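Local coordinates for tail spike protein gp49 (PDB 4RU4), which probably serves as the phage's O-polysaccharide lyase, a calcium-containing tailspike that degrades polysaccharide of the Pseudomonas cell envelope during virus entry, at residues V402-T413 with Y439-S448. Numbering follows the deposited sequence.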
# COMPACT_ATOMS: atom_id res chain seq x y z
N VAL B 402 -11.42 12.46 17.60
CA VAL B 402 -11.62 11.26 16.78
C VAL B 402 -10.25 10.63 16.56
O VAL B 402 -10.09 9.40 16.60
CB VAL B 402 -12.31 11.60 15.43
CG1 VAL B 402 -12.33 10.36 14.48
CG2 VAL B 402 -13.72 12.17 15.69
N ILE B 403 -9.27 11.50 16.37
CA ILE B 403 -7.87 11.14 16.46
C ILE B 403 -7.35 11.83 17.71
O ILE B 403 -7.42 13.07 17.82
CB ILE B 403 -7.08 11.63 15.24
CG1 ILE B 403 -7.67 11.01 13.97
CG2 ILE B 403 -5.56 11.31 15.41
CD1 ILE B 403 -7.25 11.73 12.72
N ASP B 404 -6.89 11.05 18.68
CA ASP B 404 -6.64 11.61 20.00
C ASP B 404 -5.19 11.50 20.44
O ASP B 404 -4.60 10.41 20.35
CB ASP B 404 -7.54 10.93 21.04
CG ASP B 404 -7.49 11.64 22.40
OD1 ASP B 404 -7.98 12.79 22.47
OD2 ASP B 404 -6.95 11.08 23.38
N VAL B 405 -4.62 12.61 20.93
CA VAL B 405 -3.27 12.60 21.49
C VAL B 405 -3.31 13.18 22.92
O VAL B 405 -3.01 14.36 23.15
CB VAL B 405 -2.25 13.39 20.61
CG1 VAL B 405 -0.84 13.13 21.09
CG2 VAL B 405 -2.42 13.01 19.13
N GLY B 406 -3.70 12.34 23.88
CA GLY B 406 -3.76 12.78 25.27
C GLY B 406 -4.92 13.68 25.65
O GLY B 406 -4.82 14.43 26.62
N GLY B 407 -6.04 13.57 24.93
CA GLY B 407 -7.21 14.37 25.22
C GLY B 407 -7.66 14.23 26.67
O GLY B 407 -7.96 15.22 27.33
N ASN B 408 -7.69 13.00 27.16
CA ASN B 408 -8.12 12.75 28.52
C ASN B 408 -7.17 11.77 29.21
O ASN B 408 -7.58 11.04 30.10
CB ASN B 408 -9.56 12.22 28.54
CG ASN B 408 -10.25 12.39 29.89
OD1 ASN B 408 -10.03 13.36 30.60
ND2 ASN B 408 -11.10 11.43 30.24
N SER B 409 -5.90 11.75 28.80
CA SER B 409 -4.92 10.87 29.42
C SER B 409 -3.54 11.50 29.37
O SER B 409 -3.35 12.49 28.66
CB SER B 409 -4.90 9.51 28.69
OG SER B 409 -4.75 9.70 27.28
N ALA B 410 -2.59 10.94 30.12
CA ALA B 410 -1.24 11.55 30.21
C ALA B 410 -0.27 10.94 29.19
O ALA B 410 0.39 9.92 29.47
CB ALA B 410 -0.69 11.43 31.63
N VAL B 411 -0.19 11.57 28.02
CA VAL B 411 0.45 11.01 26.84
C VAL B 411 1.67 11.81 26.42
O VAL B 411 2.69 11.26 25.99
CB VAL B 411 -0.58 11.00 25.67
CG1 VAL B 411 0.08 10.59 24.34
CG2 VAL B 411 -1.74 10.07 26.01
N LEU B 412 1.54 13.13 26.53
CA LEU B 412 2.61 14.06 26.20
C LEU B 412 3.11 14.63 27.55
O LEU B 412 2.55 15.58 28.10
CB LEU B 412 2.09 15.16 25.25
CG LEU B 412 1.60 14.72 23.85
CD1 LEU B 412 0.95 15.88 23.02
CD2 LEU B 412 2.70 14.03 23.04
N THR B 413 4.13 13.98 28.11
CA THR B 413 4.50 14.24 29.50
C THR B 413 6.00 14.44 29.59
O THR B 413 6.67 14.51 28.57
CB THR B 413 4.13 13.01 30.37
OG1 THR B 413 4.96 11.91 30.00
CG2 THR B 413 2.65 12.62 30.16
N TYR B 439 -14.31 17.65 17.97
CA TYR B 439 -13.11 18.02 17.23
C TYR B 439 -12.48 16.77 16.59
O TYR B 439 -12.55 15.67 17.13
CB TYR B 439 -12.07 18.72 18.14
CG TYR B 439 -12.15 18.28 19.59
CD1 TYR B 439 -11.48 17.15 20.03
CD2 TYR B 439 -12.91 18.99 20.52
CE1 TYR B 439 -11.57 16.72 21.36
CE2 TYR B 439 -13.00 18.58 21.85
CZ TYR B 439 -12.33 17.45 22.26
OH TYR B 439 -12.42 17.05 23.56
N LEU B 440 -11.91 16.94 15.41
CA LEU B 440 -11.36 15.76 14.71
C LEU B 440 -10.10 15.27 15.38
O LEU B 440 -9.88 14.07 15.54
CB LEU B 440 -11.12 16.07 13.24
CG LEU B 440 -12.40 16.48 12.51
CD1 LEU B 440 -12.08 16.73 11.06
CD2 LEU B 440 -13.45 15.36 12.64
N LEU B 441 -9.25 16.21 15.78
CA LEU B 441 -8.00 15.82 16.46
C LEU B 441 -7.82 16.68 17.70
O LEU B 441 -8.02 17.90 17.67
CB LEU B 441 -6.78 15.96 15.53
CG LEU B 441 -5.41 15.58 16.12
CD1 LEU B 441 -4.50 15.00 15.03
CD2 LEU B 441 -4.73 16.74 16.84
N ARG B 442 -7.43 16.04 18.79
CA ARG B 442 -7.07 16.77 20.00
C ARG B 442 -5.66 16.35 20.38
O ARG B 442 -5.34 15.16 20.33
CB ARG B 442 -8.02 16.43 21.16
CG ARG B 442 -7.74 17.30 22.43
CD ARG B 442 -8.79 17.18 23.49
NE ARG B 442 -8.55 18.14 24.57
CZ ARG B 442 -9.26 18.20 25.70
NH1 ARG B 442 -10.25 17.34 25.91
NH2 ARG B 442 -8.97 19.13 26.62
N ALA B 443 -4.83 17.33 20.75
CA ALA B 443 -3.56 17.09 21.41
C ALA B 443 -3.53 17.99 22.64
O ALA B 443 -3.88 19.17 22.56
CB ALA B 443 -2.39 17.43 20.47
N ARG B 444 -3.14 17.42 23.77
CA ARG B 444 -3.13 18.15 25.04
C ARG B 444 -1.82 17.82 25.77
O ARG B 444 -1.51 16.64 26.00
CB ARG B 444 -4.34 17.78 25.91
CG ARG B 444 -4.38 18.54 27.27
CD ARG B 444 -5.62 18.15 28.09
NE ARG B 444 -5.56 16.73 28.38
CZ ARG B 444 -4.92 16.19 29.41
NH1 ARG B 444 -4.35 16.97 30.33
NH2 ARG B 444 -4.90 14.88 29.54
N LEU B 445 -1.06 18.85 26.10
CA LEU B 445 0.20 18.71 26.82
C LEU B 445 -0.07 18.43 28.30
O LEU B 445 -0.84 19.17 28.95
CB LEU B 445 1.03 20.00 26.71
CG LEU B 445 2.02 20.21 25.55
CD1 LEU B 445 1.65 19.41 24.26
CD2 LEU B 445 2.35 21.68 25.30
N GLU B 446 0.61 17.42 28.82
CA GLU B 446 0.58 17.16 30.26
C GLU B 446 2.00 16.97 30.78
O GLU B 446 2.32 15.98 31.46
CB GLU B 446 -0.32 15.96 30.60
CG GLU B 446 -0.84 16.08 32.07
CD GLU B 446 -1.80 14.98 32.47
OE1 GLU B 446 -1.68 14.49 33.62
OE2 GLU B 446 -2.69 14.62 31.65
N GLY B 447 2.86 17.92 30.43
CA GLY B 447 4.17 17.96 31.05
C GLY B 447 5.33 18.01 30.08
O GLY B 447 6.42 18.36 30.48
N SER B 448 5.11 17.60 28.83
CA SER B 448 6.17 17.65 27.83
C SER B 448 6.59 19.09 27.55
O SER B 448 5.81 20.02 27.74
CB SER B 448 5.71 16.98 26.53
OG SER B 448 4.55 17.63 25.99
O HOH W 1 -1.25 14.27 27.49
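Ile403 pairs with Leu441 where strands 403-405 and 441-446 run parallel, their axes approaching to 4.8 Å at an angle of 4°. The register rests on alternating backbone bonds: Ile403 N gives to Leu440 O at 2.8 Å, Arg442 N to Ile403 O, Val405 N to Arg442 O and Arg444 N to Val405 O. On the face of Ile403 and Val405, Ile403 CG2 lies 3.9 Å from Leu441 CD1, and Val405 CB and Ala443 CB lie 4.0 Å apart.

Beyond Val405 the chain leaves the strand, and Arg444 fastens the resulting loop. Its chain is extended as far as CD and then bends at chi3 (62°), which turns the guanidinium toward the carbonyls of Gly406 and Gly407. There Arg444 NE bonds to Gly407 O at 3.0 Å, approaching from above the carbonyl plane, while the bonds of NE and NH2 to Gly406 O are weak. Arg444 NH1 and Arg444 NH2 both converge on Glu446 OE2, the NH2 pair forming a salt bridge at 3.1 Å; Thr475 also bonds NH1. A water joins Arg444 O to Ser409 O and Val411 N. Arg442 instead stays extended, with Gly407 O above one guanidinium face, and its NE forms a salt bridge with Asp473 on the next strand.

Asp404 shapes the loop from within: Asp404 OD2 accepts from Gly407 N at 3.1 Å, an Asx motif, and OD1 is also held by Gly401 N. The chain then returns, Leu412 O accepting from Glu446 N at 2.8 Å. Strands 372-377 and 468-474 flank the pair, successive parallel strands along one face of the right-handed beta-helix characteristic of pectin lyase-like proteins.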